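Local coordinates for DUF574 domain-containing protein (Thermobifida fusca, PDB 2QE6) that binds S-adenosylmethionine and is probably a methyltransferase with a Rossmann-like fold, although its own activity has not been characterised, at residues K63-G68 with Q92-V97; V69-G74 with L246-E251; V97-N102 with A125-T130; E226-F231 with P239-T244. The protein carries 1 engineered substitution. All coordinates share one frame; numbering follows the deposited sequence. Where two conformers were deposited one is given.

Interaction 1: residues K63-G68 with Q92-V97; sequences KVLVRG and QNTHEV
V66 meets Q92 and V97 where two neighbouring helices of the Rossmann-like methyltransferase fold pack together. Helix 54-75 comes before strand 80-84 and helix 94-101 follows it. V66 has the greatest share of the buried surface. Its CG1 is anti to the backbone N (chi1 169°), with CG2 beside that nitrogen. This spreads both methyls against the other segment. The Q92 amide lies across the pair: OE1 is 3.7 Å from V66 CG2, and NE2 is 4.0 Å from V66 CG1. The extended Q92 chain crosses V66 at about a right angle, and its CB also rests on CG2. The methyls of V97 come in across V66, again at about a right angle. V97 CG2 stands 4.0 Å from V66 CG2, while V97 CG1 lies 3.5 Å from the backbone O of V66.

Deeper in, L65 reaches T94 by one branch, with CD2 3.8 Å from T94 OG1. This is packing. The polar partner of that hydroxyl is D83, through a hydrogen bond to OD2. L65 also touches the bound S-adenosylmethionine, so the contact borders the cofactor pocket. Q92 O accepts a hydrogen bond from R62, a residue that binds the cofactor.

The start of helix 94-101 is held from within. N93 is at the N-cap position, but its side chain makes no capping bond. E96 instead reaches back to the N93 backbone. E96 OE1 accepts from N93 N at 2.7 Å with an almost straight N-H...O angle of 175°, and the donor sits 43° above the carboxylate plane.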
loop_
_atom_site.group_PDB
_atom_site.type_symbol
_atom_site.label_atom_id
_atom_site.label_comp_id
_atom_site.label_asym_id
_atom_site.label_seq_id
_atom_site.Cartn_x
_atom_site.Cartn_y
_atom_site.Cartn_z
ATOM N N LYS A 63 -10.188 -0.694 2.647
ATOM C CA LYS A 63 -10.796 -0.762 3.967
ATOM C C LYS A 63 -9.777 -1.178 5.060
ATOM O O LYS A 63 -9.817 -0.649 6.144
ATOM C CB LYS A 63 -11.995 -1.726 3.975
ATOM C CG LYS A 63 -13.277 -1.268 3.228
ATOM C CD LYS A 63 -14.247 -2.453 3.214
ATOM C CE LYS A 63 -15.648 -2.141 2.810
ATOM N NZ LYS A 63 -16.377 -3.467 2.686
ATOM N N VAL A 64 -8.873 -2.131 4.803
ATOM C CA VAL A 64 -7.878 -2.466 5.830
ATOM C C VAL A 64 -6.842 -1.364 5.990
ATOM O O VAL A 64 -6.298 -1.187 7.076
ATOM C CB VAL A 64 -7.156 -3.842 5.576
ATOM C CG1 VAL A 64 -6.146 -3.746 4.496
ATOM C CG2 VAL A 64 -6.531 -4.352 6.853
ATOM N N LEU A 65 -6.559 -0.630 4.919
ATOM C CA LEU A 65 -5.677 0.525 5.002
ATOM C C LEU A 65 -6.246 1.497 6.028
ATOM O O LEU A 65 -5.537 1.968 6.911
ATOM C CB LEU A 65 -5.524 1.227 3.647
ATOM C CG LEU A 65 -4.662 2.503 3.538
ATOM C CD1 LEU A 65 -4.231 2.604 2.080
ATOM C CD2 LEU A 65 -5.400 3.776 4.005
ATOM N N VAL A 66 -7.532 1.780 5.905
ATOM C CA VAL A 66 -8.191 2.723 6.825
ATOM C C VAL A 66 -8.169 2.217 8.281
ATOM O O VAL A 66 -7.800 2.956 9.213
ATOM C CB VAL A 66 -9.650 3.012 6.370
ATOM C CG1 VAL A 66 -10.411 3.761 7.461
ATOM C CG2 VAL A 66 -9.684 3.824 5.047
ATOM N N ARG A 67 -8.591 0.972 8.487
ATOM C CA ARG A 67 -8.562 0.366 9.814
ATOM C C ARG A 67 -7.151 0.339 10.417
ATOM O O ARG A 67 -6.986 0.557 11.615
ATOM C CB ARG A 67 -9.170 -1.054 9.809
ATOM C CG ARG A 67 -10.628 -1.121 9.377
ATOM C CD ARG A 67 -11.331 -2.410 9.798
ATOM N NE ARG A 67 -10.614 -3.597 9.349
ATOM C CZ ARG A 67 -10.646 -4.065 8.101
ATOM N NH1 ARG A 67 -11.358 -3.450 7.156
ATOM N NH2 ARG A 67 -9.947 -5.151 7.779
ATOM N N GLY A 68 -6.145 0.043 9.599
ATOM C CA GLY A 68 -4.774 -0.029 10.081
ATOM C C GLY A 68 -4.200 1.342 10.408
ATOM O O GLY A 68 -3.558 1.532 11.414
ATOM N N GLN A 92 -10.911 8.122 0.880
ATOM C CA GLN A 92 -10.302 8.085 2.239
ATOM C C GLN A 92 -8.821 7.754 2.170
ATOM O O GLN A 92 -8.445 6.579 2.128
ATOM C CB GLN A 92 -10.932 7.011 3.124
ATOM C CG GLN A 92 -12.234 7.387 3.793
ATOM C CD GLN A 92 -12.738 6.272 4.702
ATOM O OE1 GLN A 92 -12.986 5.156 4.243
ATOM N NE2 GLN A 92 -12.876 6.563 5.988
ATOM N N ASN A 93 -7.974 8.772 2.183
ATOM C CA ASN A 93 -6.536 8.561 2.058
ATOM C C ASN A 93 -5.896 8.517 3.431
ATOM O O ASN A 93 -6.481 8.985 4.429
ATOM C CB ASN A 93 -5.894 9.682 1.236
ATOM C CG ASN A 93 -6.439 9.767 -0.170
ATOM O OD1 ASN A 93 -6.339 8.810 -0.930
ATOM N ND2 ASN A 93 -7.012 10.906 -0.522
ATOM N N THR A 94 -4.671 8.005 3.461
ATOM C CA THR A 94 -3.883 7.850 4.701
ATOM C C THR A 94 -3.870 9.055 5.608
ATOM O O THR A 94 -4.207 8.924 6.783
ATOM C CB THR A 94 -2.459 7.451 4.369
ATOM O OG1 THR A 94 -2.525 6.250 3.606
ATOM C CG2 THR A 94 -1.609 7.235 5.640
ATOM N N HIS A 95 -3.515 10.224 5.074
ATOM C CA HIS A 95 -3.403 11.420 5.907
ATOM C C HIS A 95 -4.751 11.889 6.483
ATOM O O HIS A 95 -4.827 12.487 7.570
ATOM C CB HIS A 95 -2.691 12.526 5.122
ATOM C CG HIS A 95 -3.566 13.283 4.172
ATOM N ND1 HIS A 95 -3.826 12.852 2.891
ATOM C CD2 HIS A 95 -4.173 14.499 4.291
ATOM C CE1 HIS A 95 -4.575 13.738 2.263
ATOM N NE2 HIS A 95 -4.803 14.748 3.090
ATOM N N GLU A 96 -5.809 11.596 5.741
ATOM C CA GLU A 96 -7.167 11.911 6.161
ATOM C C GLU A 96 -7.572 11.018 7.327
ATOM O O GLU A 96 -8.074 11.474 8.324
ATOM C CB GLU A 96 -8.114 11.751 4.962
ATOM C CG GLU A 96 -7.901 12.835 3.875
ATOM C CD GLU A 96 -8.437 12.444 2.479
ATOM O OE1 GLU A 96 -8.960 11.317 2.296
ATOM O OE2 GLU A 96 -8.313 13.285 1.562
ATOM N N VAL A 97 -7.334 9.721 7.198
ATOM C CA VAL A 97 -7.541 8.821 8.321
ATOM C C VAL A 97 -6.674 9.225 9.521
ATOM O O VAL A 97 -7.182 9.376 10.631
ATOM C CB VAL A 97 -7.206 7.367 7.916
ATOM C CG1 VAL A 97 -7.648 6.433 9.013
ATOM C CG2 VAL A 97 -7.930 7.052 6.620
#

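Interaction 2: residues V69-G74 with L246-E251; sequences VRFLAG and LWRPDE
This is a surface contact in which R70 and F71 of helix 54-75 meet W247, R248 and D250 of the loop between strands 235-243 and 265-271. It has a polar half and an aromatic half.

In the polar half, R70 forms a salt bridge with D250. R70 NH2 is 2.7 Å from D250 OD2, which it meets on the anti side of the carboxylate, somewhat out of its plane. NH1 adds a weak bond to the same oxygen. The R70 chain bends at chi3 (62°), which turns the guanidinium edge to the aspartate. Two waters lie in the guanidinium plane, one at NH1 and one at NH2. The first bridges R70 NH1 and D250 OD2, at 3.0 Å from each. The second donates to R248 O at 2.6 Å and accepts a weak bond from R70 NH2. R70 was modelled in two conformers, so this network is less certain than the rest.

In the aromatic half, the F71 ring takes two neighbours. W247 turns its edge to the F71 face in an offset edge-to-face pair, with the six-membered rings centred 6.0 Å apart and planes at 75°. W247 CH2 also lies 4.0 Å from F71 CB. R248 makes an off-centre cation-pi contact, with CZ 4.5 Å from the F71 centroid and 34° off the ring normal. The extended R248 chain also bonds through NE to E238 O. F71 and W247 both touch I269 of strand 265-271.

The arrangement fastens the loop of the closing antiparallel strand pair to the helix before the first strand, within the class I methyltransferase fold.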
loop_
_atom_site.group_PDB
_atom_site.type_symbol
_atom_site.label_atom_id
_atom_site.label_comp_id
_atom_site.label_asym_id
_atom_site.label_seq_id
_atom_site.Cartn_x
_atom_site.Cartn_y
_atom_site.Cartn_z
ATOM N N VAL A 69 -4.450 2.322 9.557
ATOM C CA VAL A 69 -3.959 3.661 9.820
ATOM C C VAL A 69 -4.649 4.220 11.061
ATOM O O VAL A 69 -4.020 4.881 11.860
ATOM C CB VAL A 69 -4.099 4.564 8.594
ATOM C CG1 VAL A 69 -3.781 5.969 8.939
ATOM C CG2 VAL A 69 -3.201 4.053 7.472
ATOM N N ARG A 70 -5.944 3.953 11.219
ATOM C CA ARG A 70 -6.681 4.376 12.408
ATOM C C ARG A 70 -6.096 3.738 13.672
ATOM O O ARG A 70 -5.966 4.397 14.696
ATOM C CB ARG A 70 -8.171 4.038 12.282
ATOM C CG ARG A 70 -9.016 4.549 13.442
ATOM C CD ARG A 70 -10.488 4.189 13.299
ATOM N NE ARG A 70 -10.693 2.740 13.280
ATOM C CZ ARG A 70 -11.375 2.065 12.358
ATOM N NH1 ARG A 70 -11.955 2.691 11.340
ATOM N NH2 ARG A 70 -11.482 0.746 12.468
ATOM N N PHE A 71 -5.728 2.454 13.599
ATOM C CA PHE A 71 -5.063 1.787 14.728
ATOM C C PHE A 71 -3.734 2.484 15.058
ATOM O O PHE A 71 -3.446 2.821 16.213
ATOM C CB PHE A 71 -4.826 0.292 14.429
ATOM C CG PHE A 71 -3.774 -0.346 15.293
ATOM C CD1 PHE A 71 -4.055 -0.731 16.583
ATOM C CD2 PHE A 71 -2.507 -0.608 14.787
ATOM C CE1 PHE A 71 -3.067 -1.325 17.394
ATOM C CE2 PHE A 71 -1.518 -1.174 15.596
ATOM C CZ PHE A 71 -1.803 -1.537 16.888
ATOM N N LEU A 72 -2.945 2.734 14.031
ATOM C CA LEU A 72 -1.606 3.295 14.199
ATOM C C LEU A 72 -1.621 4.703 14.744
ATOM O O LEU A 72 -0.865 5.020 15.668
ATOM C CB LEU A 72 -0.867 3.274 12.866
ATOM C CG LEU A 72 -0.399 1.915 12.379
ATOM C CD1 LEU A 72 0.022 1.994 10.922
ATOM C CD2 LEU A 72 0.702 1.307 13.287
ATOM N N ALA A 73 -2.490 5.553 14.181
ATOM C CA ALA A 73 -2.488 6.994 14.509
ATOM C C ALA A 73 -3.216 7.301 15.824
ATOM O O ALA A 73 -2.958 8.328 16.474
ATOM C CB ALA A 73 -3.090 7.793 13.337
ATOM N N GLY A 74 -4.144 6.424 16.197
ATOM C CA GLY A 74 -4.920 6.576 17.410
ATOM C C GLY A 74 -4.319 5.780 18.543
ATOM O O GLY A 74 -3.531 6.292 19.326
ATOM N N LEU A 246 -10.248 -9.882 7.515
ATOM C CA LEU A 246 -10.159 -10.458 8.852
ATOM C C LEU A 246 -9.258 -9.634 9.788
ATOM O O LEU A 246 -9.159 -9.932 10.980
ATOM C CB LEU A 246 -9.629 -11.909 8.756
ATOM C CG LEU A 246 -10.455 -12.936 7.977
ATOM C CD1 LEU A 246 -9.827 -14.355 8.035
ATOM C CD2 LEU A 246 -11.895 -12.996 8.470
ATOM N N TRP A 247 -8.610 -8.591 9.272
ATOM C CA TRP A 247 -7.696 -7.810 10.109
ATOM C C TRP A 247 -8.472 -6.764 10.893
ATOM O O TRP A 247 -8.898 -5.779 10.322
ATOM C CB TRP A 247 -6.551 -7.162 9.299
ATOM C CG TRP A 247 -5.435 -6.661 10.213
ATOM C CD1 TRP A 247 -4.325 -7.342 10.567
ATOM C CD2 TRP A 247 -5.363 -5.394 10.892
ATOM N NE1 TRP A 247 -3.562 -6.590 11.424
ATOM C CE2 TRP A 247 -4.178 -5.394 11.650
ATOM C CE3 TRP A 247 -6.191 -4.289 10.957
ATOM C CZ2 TRP A 247 -3.803 -4.327 12.449
ATOM C CZ3 TRP A 247 -5.815 -3.217 11.761
ATOM C CH2 TRP A 247 -4.633 -3.244 12.482
ATOM N N ARG A 248 -8.635 -7.005 12.200
ATOM C CA ARG A 248 -9.407 -6.133 13.074
ATOM C C ARG A 248 -10.610 -5.529 12.404
ATOM O O ARG A 248 -10.690 -4.314 12.243
ATOM C CB ARG A 248 -8.507 -5.010 13.630
ATOM C CG ARG A 248 -7.288 -5.554 14.371
ATOM C CD ARG A 248 -6.687 -4.537 15.313
ATOM N NE ARG A 248 -5.512 -5.103 15.969
ATOM C CZ ARG A 248 -5.023 -4.672 17.121
ATOM N NH1 ARG A 248 -5.584 -3.638 17.743
ATOM N NH2 ARG A 248 -3.961 -5.265 17.641
ATOM N N PRO A 249 -11.592 -6.361 12.058
ATOM C CA PRO A 249 -12.765 -5.882 11.347
ATOM C C PRO A 249 -13.624 -4.979 12.220
ATOM O O PRO A 249 -13.640 -5.149 13.434
ATOM C CB PRO A 249 -13.527 -7.162 10.983
ATOM C CG PRO A 249 -12.965 -8.217 11.761
ATOM C CD PRO A 249 -11.654 -7.792 12.349
ATOM N N ASP A 250 -14.297 -4.008 11.626
ATOM C CA ASP A 250 -15.202 -3.156 12.407
ATOM C C ASP A 250 -16.643 -3.315 11.906
ATOM O O ASP A 250 -17.435 -2.380 11.874
ATOM C CB ASP A 250 -14.707 -1.684 12.495
ATOM C CG ASP A 250 -14.435 -1.040 11.149
ATOM O OD1 ASP A 250 -14.988 -1.468 10.120
ATOM O OD2 ASP A 250 -13.664 -0.067 11.126
ATOM N N GLU A 251 -16.983 -4.562 11.611
ATOM C CA GLU A 251 -18.106 -4.920 10.750
ATOM C C GLU A 251 -18.054 -6.450 10.764
ATOM O O GLU A 251 -16.964 -7.022 10.791
ATOM C CB GLU A 251 -17.876 -4.282 9.364
ATOM C CG GLU A 251 -18.526 -4.888 8.112
ATOM C CD GLU A 251 -17.997 -4.206 6.819
ATOM O OE1 GLU A 251 -18.030 -2.951 6.748
ATOM O OE2 GLU A 251 -17.531 -4.916 5.887
HETATM O O HOH W 1 -10.443 -2.137 13.589
HETATM O O HOH W 2 -13.027 1.666 8.772
#

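Interaction 3: residues V97-N102 with A125-T130; sequences VAQSVN and AKDPNT
Q99 NE2 gives hydrogen bonds to two partners, D127 OD2 at 2.8 Å and a water at 2.7 Å. The bond to the carboxylate has an N-H...O angle of 146°. D127 OD2 lies in the amide plane of Q99 and receives the N-H on its syn side, facing the other oxygen. The two flat groups are turned almost at right angles, with planes 80° apart. The Q99 chain is extended beyond CG and comes at D127 from the opposite direction. It reaches from helix 94-101 to the loop before strand 130-134.

The same water donates to T130 OG1 at 2.8 Å. It thus links the glutamine amide to the threonine hydroxyl, which itself stands 3.4 Å from Q99 NE2. T130 OG1 is also modelled very close to D127 OD2, too short for its length to be trusted. The side chains of D127 and T130 also touch H95, one turn back along the helix from Q99.

D127 serves its own loop with the other oxygen. OD1 accepts from N129 N at 2.9 Å, with the donor 53° above the carboxylate plane. N129 is backbone hydrogen-bonded to V107 of strand 106-111. The D127 OD1 to N129 N bond makes an Asx turn, within a type I beta turn from D127 to T130, the lead-in to the outermost parallel strand of a Rossmann-like sheet.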
loop_
_atom_site.group_PDB
_atom_site.type_symbol
_atom_site.label_atom_id
_atom_site.label_comp_id
_atom_site.label_asym_id
_atom_site.label_seq_id
_atom_site.Cartn_x
_atom_site.Cartn_y
_atom_site.Cartn_z
ATOM N N VAL A 97 -7.334 9.721 7.198
ATOM C CA VAL A 97 -7.541 8.821 8.321
ATOM C C VAL A 97 -6.674 9.225 9.521
ATOM O O VAL A 97 -7.182 9.376 10.631
ATOM C CB VAL A 97 -7.206 7.367 7.916
ATOM C CG1 VAL A 97 -7.648 6.433 9.013
ATOM C CG2 VAL A 97 -7.930 7.052 6.620
ATOM N N ALA A 98 -5.374 9.433 9.289
ATOM C CA ALA A 98 -4.439 9.752 10.383
ATOM C C ALA A 98 -4.863 11.023 11.086
ATOM O O ALA A 98 -4.900 11.081 12.318
ATOM C CB ALA A 98 -3.003 9.876 9.860
ATOM N N GLN A 99 -5.213 12.046 10.311
ATOM C CA GLN A 99 -5.581 13.334 10.929
ATOM C C GLN A 99 -6.938 13.311 11.635
ATOM O O GLN A 99 -7.169 14.121 12.547
ATOM C CB GLN A 99 -5.546 14.464 9.903
ATOM C CG GLN A 99 -4.140 14.736 9.294
ATOM C CD GLN A 99 -4.161 15.908 8.369
ATOM O OE1 GLN A 99 -5.021 16.780 8.500
ATOM N NE2 GLN A 99 -3.228 15.968 7.446
ATOM N N SER A 100 -7.824 12.392 11.241
ATOM C CA SER A 100 -9.128 12.220 11.922
ATOM C C SER A 100 -8.978 11.751 13.365
ATOM O O SER A 100 -9.788 12.117 14.203
ATOM C CB SER A 100 -10.061 11.243 11.160
ATOM O OG SER A 100 -9.648 9.886 11.276
ATOM N N VAL A 101 -7.951 10.946 13.650
ATOM C CA VAL A 101 -7.700 10.475 15.014
ATOM C C VAL A 101 -6.578 11.253 15.713
ATOM O O VAL A 101 -6.490 11.231 16.930
ATOM C CB VAL A 101 -7.405 8.940 15.081
ATOM C CG1 VAL A 101 -8.584 8.154 14.553
ATOM C CG2 VAL A 101 -6.173 8.565 14.324
ATOM N N ASN A 102 -5.728 11.936 14.951
ATOM C CA ASN A 102 -4.501 12.541 15.489
ATOM C C ASN A 102 -4.166 13.749 14.638
ATOM O O ASN A 102 -3.458 13.625 13.632
ATOM C CB ASN A 102 -3.374 11.497 15.435
ATOM C CG ASN A 102 -2.028 11.999 15.970
ATOM O OD1 ASN A 102 -1.854 13.172 16.331
ATOM N ND2 ASN A 102 -1.056 11.067 16.021
ATOM N N ALA A 125 -0.499 20.998 -1.205
ATOM C CA ALA A 125 0.280 22.229 -0.963
ATOM C C ALA A 125 -0.330 23.038 0.202
ATOM O O ALA A 125 0.384 23.770 0.899
ATOM C CB ALA A 125 0.374 23.075 -2.231
ATOM N N LYS A 126 -1.643 22.876 0.407
ATOM C CA LYS A 126 -2.378 23.492 1.525
ATOM C C LYS A 126 -2.179 22.784 2.903
ATOM O O LYS A 126 -2.615 23.302 3.940
ATOM C CB LYS A 126 -3.891 23.551 1.192
ATOM C CG LYS A 126 -4.283 24.406 -0.014
ATOM N N ASP A 127 -1.545 21.608 2.912
ATOM C CA ASP A 127 -1.328 20.841 4.148
ATOM C C ASP A 127 0.157 20.788 4.504
ATOM O O ASP A 127 0.936 20.137 3.833
ATOM C CB ASP A 127 -1.905 19.434 4.015
ATOM C CG ASP A 127 -1.885 18.641 5.327
ATOM O OD1 ASP A 127 -1.362 19.138 6.364
ATOM O OD2 ASP A 127 -2.390 17.495 5.308
ATOM N N PRO A 128 0.550 21.476 5.587
ATOM C CA PRO A 128 1.964 21.488 5.909
ATOM C C PRO A 128 2.443 20.165 6.478
ATOM O O PRO A 128 3.645 19.965 6.550
ATOM C CB PRO A 128 2.073 22.583 6.972
ATOM C CG PRO A 128 0.752 22.625 7.620
ATOM C CD PRO A 128 -0.244 22.251 6.561
ATOM N N ASN A 129 1.527 19.291 6.894
ATOM C CA ASN A 129 1.914 17.978 7.476
ATOM C C ASN A 129 1.815 16.827 6.543
ATOM O O ASN A 129 1.910 15.670 6.974
ATOM C CB ASN A 129 1.088 17.672 8.712
ATOM C CG ASN A 129 1.311 18.699 9.819
ATOM O OD1 ASN A 129 0.510 18.809 10.727
ATOM N ND2 ASN A 129 2.391 19.470 9.722
ATOM N N THR A 130 1.630 17.112 5.259
ATOM C CA THR A 130 1.488 16.032 4.286
ATOM C C THR A 130 2.277 16.412 3.043
ATOM O O THR A 130 2.217 17.543 2.586
ATOM C CB THR A 130 -0.007 15.778 3.970
ATOM O OG1 THR A 130 -0.748 15.655 5.196
ATOM C CG2 THR A 130 -0.190 14.528 3.173
HETATM O O HOH W 3 -1.118 14.371 7.639
#

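Interaction 4: residues E226-F231 with P239-T244; sequences EIERQF and PGVVYT
V241 is the centre of this contact, with E228 and I227 packed against it. The contact joins the region of strand 235-243, an outermost strand of the sheet, to that of helix 224-229. V241 CG1 is anti to the backbone N (chi1 174°) and CG2 lies beside that nitrogen. The two methyls therefore take different neighbours. CG1 lies 3.8 Å from I227 CG2, the methyl branch of the isoleucine. CG2 packs closely on the E228 chain, 3.4 Å from CG. The F231 ring adds a lesser contact, with CE1 4.0 Å from V241 CG2.

The E228 chain is extended beyond CG and carries its carboxylate past the valine to two waters. One donates to E228 OE2 at 2.6 Å and to V241 O at 2.9 Å. The other accepts from V241 N at 2.8 Å, and its bond to OE2 is weak.

E228 thus acts in two ways. Its methylene packs as an apolar group, while its carboxylate reaches the backbone N and O of V241 through water. The chemistry implies an apolar seam with a hydrated polar margin, joining helix and edge strand by packing and bridging waters.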
loop_
_atom_site.group_PDB
_atom_site.type_symbol
_atom_site.label_atom_id
_atom_site.label_comp_id
_atom_site.label_asym_id
_atom_site.label_seq_id
_atom_site.Cartn_x
_atom_site.Cartn_y
_atom_site.Cartn_z
ATOM N N GLU A 226 5.779 -16.520 3.947
ATOM C CA GLU A 226 6.682 -15.613 3.219
ATOM C C GLU A 226 6.353 -14.133 3.471
ATOM O O GLU A 226 7.257 -13.303 3.597
ATOM C CB GLU A 226 6.691 -15.940 1.730
ATOM C CG GLU A 226 7.519 -17.174 1.433
ATOM C CD GLU A 226 9.017 -16.918 1.694
ATOM O OE1 GLU A 226 9.575 -16.057 0.955
ATOM O OE2 GLU A 226 9.615 -17.544 2.641
ATOM N N ILE A 227 5.076 -13.821 3.615
ATOM C CA ILE A 227 4.674 -12.471 4.001
ATOM C C ILE A 227 5.177 -12.171 5.422
ATOM O O ILE A 227 5.835 -11.142 5.649
ATOM C CB ILE A 227 3.135 -12.278 3.897
ATOM C CG1 ILE A 227 2.696 -12.415 2.437
ATOM C CG2 ILE A 227 2.737 -10.960 4.493
ATOM C CD1 ILE A 227 1.203 -12.545 2.194
ATOM N N GLU A 228 4.883 -13.073 6.362
ATOM C CA GLU A 228 5.272 -12.886 7.763
ATOM C C GLU A 228 6.764 -12.681 7.882
ATOM O O GLU A 228 7.216 -11.859 8.655
ATOM C CB GLU A 228 4.903 -14.080 8.629
ATOM C CG GLU A 228 3.405 -14.319 8.843
ATOM C CD GLU A 228 3.122 -15.604 9.661
ATOM O OE1 GLU A 228 3.988 -15.923 10.521
ATOM O OE2 GLU A 228 2.060 -16.258 9.442
ATOM N N ARG A 229 7.513 -13.424 7.089
ATOM C CA ARG A 229 8.958 -13.344 7.102
ATOM C C ARG A 229 9.479 -11.949 6.819
ATOM O O ARG A 229 10.550 -11.579 7.304
ATOM C CB ARG A 229 9.513 -14.305 6.073
ATOM C CG ARG A 229 10.992 -14.488 6.082
ATOM C CD ARG A 229 11.392 -15.552 5.053
ATOM N NE ARG A 229 12.744 -15.241 4.635
ATOM C CZ ARG A 229 13.075 -14.565 3.536
ATOM N NH1 ARG A 229 12.160 -14.166 2.666
ATOM N NH2 ARG A 229 14.356 -14.325 3.287
ATOM N N GLN A 230 8.761 -11.188 6.014
ATOM C CA GLN A 230 9.213 -9.840 5.627
ATOM C C GLN A 230 8.989 -8.818 6.732
ATOM O O GLN A 230 9.423 -7.673 6.637
ATOM C CB GLN A 230 8.557 -9.401 4.319
ATOM C CG GLN A 230 9.061 -10.213 3.108
ATOM C CD GLN A 230 10.519 -10.123 2.923
ATOM O OE1 GLN A 230 11.127 -9.085 3.211
ATOM N NE2 GLN A 230 11.140 -11.237 2.458
ATOM N N PHE A 231 8.337 -9.256 7.805
ATOM C CA PHE A 231 8.273 -8.480 9.039
ATOM C C PHE A 231 9.545 -8.677 9.912
ATOM O O PHE A 231 9.693 -8.019 10.920
ATOM C CB PHE A 231 6.989 -8.819 9.804
ATOM C CG PHE A 231 5.730 -8.313 9.123
ATOM C CD1 PHE A 231 5.092 -9.072 8.166
ATOM C CD2 PHE A 231 5.222 -7.061 9.413
ATOM C CE1 PHE A 231 3.970 -8.596 7.509
ATOM C CE2 PHE A 231 4.079 -6.580 8.769
ATOM C CZ PHE A 231 3.452 -7.345 7.831
ATOM N N PRO A 239 -4.446 -9.480 14.789
ATOM C CA PRO A 239 -4.382 -10.965 14.705
ATOM C C PRO A 239 -3.256 -11.630 13.914
ATOM O O PRO A 239 -3.384 -12.814 13.564
ATOM C CB PRO A 239 -5.714 -11.295 14.035
ATOM C CG PRO A 239 -5.852 -10.143 13.024
ATOM C CD PRO A 239 -5.352 -8.926 13.763
ATOM N N GLY A 240 -2.156 -10.919 13.656
ATOM C CA GLY A 240 -1.066 -11.451 12.817
ATOM C C GLY A 240 -1.286 -11.163 11.336
ATOM O O GLY A 240 -1.898 -10.162 10.992
ATOM N N VAL A 241 -0.830 -12.077 10.477
ATOM C CA VAL A 241 -0.959 -11.949 9.038
ATOM C C VAL A 241 -2.193 -12.766 8.628
ATOM O O VAL A 241 -2.218 -13.981 8.778
ATOM C CB VAL A 241 0.326 -12.403 8.307
ATOM C CG1 VAL A 241 0.143 -12.396 6.824
ATOM C CG2 VAL A 241 1.513 -11.473 8.702
ATOM N N VAL A 242 -3.240 -12.077 8.189
ATOM C CA VAL A 242 -4.547 -12.710 7.920
ATOM C C VAL A 242 -5.151 -12.096 6.675
ATOM O O VAL A 242 -4.719 -11.016 6.247
ATOM C CB VAL A 242 -5.519 -12.510 9.085
ATOM C CG1 VAL A 242 -4.997 -13.204 10.347
ATOM C CG2 VAL A 242 -5.801 -10.991 9.330
ATOM N N TYR A 243 -6.130 -12.780 6.068
ATOM C CA TYR A 243 -6.826 -12.221 4.919
ATOM C C TYR A 243 -7.271 -10.788 5.273
ATOM O O TYR A 243 -7.619 -10.488 6.394
ATOM C CB TYR A 243 -8.004 -13.095 4.508
ATOM C CG TYR A 243 -7.640 -14.429 3.870
ATOM C CD1 TYR A 243 -6.900 -14.484 2.692
ATOM C CD2 TYR A 243 -8.036 -15.623 4.441
ATOM C CE1 TYR A 243 -6.589 -15.718 2.069
ATOM C CE2 TYR A 243 -7.731 -16.853 3.829
ATOM C CZ TYR A 243 -7.008 -16.880 2.638
ATOM O OH TYR A 243 -6.695 -18.067 2.011
ATOM N N THR A 244 -7.181 -9.882 4.318
ATOM C CA THR A 244 -7.388 -8.471 4.601
ATOM C C THR A 244 -8.712 -8.157 5.358
ATOM O O THR A 244 -8.689 -7.333 6.274
ATOM C CB THR A 244 -7.230 -7.581 3.291
ATOM O OG1 THR A 244 -8.086 -8.082 2.245
ATOM C CG2 THR A 244 -5.793 -7.575 2.794
HETATM O O HOH W 4 0.339 -14.343 11.645
HETATM O O HOH W 5 -0.457 -16.228 8.684
#

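How the interactions relate
Interactions 1 and 2 occupy successive parts of helix 54-75, with centres 9 Å apart. R67 ties them together: its NH2 lies 2.8 Å from W247 O in a probable hydrogen bond. Interactions 1 and 3 share V97 on helix 94-101. A73 CB of interaction 2 packs 3.3 Å from V101 CG2 of interaction 3. Interaction 4 meets interaction 2 where W247 rests on P239 and V242, and interaction 1 at R67, whose NH2 is 2.9 Å from T244 O. Interactions 3 and 4 are about 14 Å apart at their nearest atoms. Interaction 1 borders the bound S-adenosylmethionine, about 4 Å from the L65 side chain. The W247, F231 and T130 side chains stay about 13 to 14 Å from it.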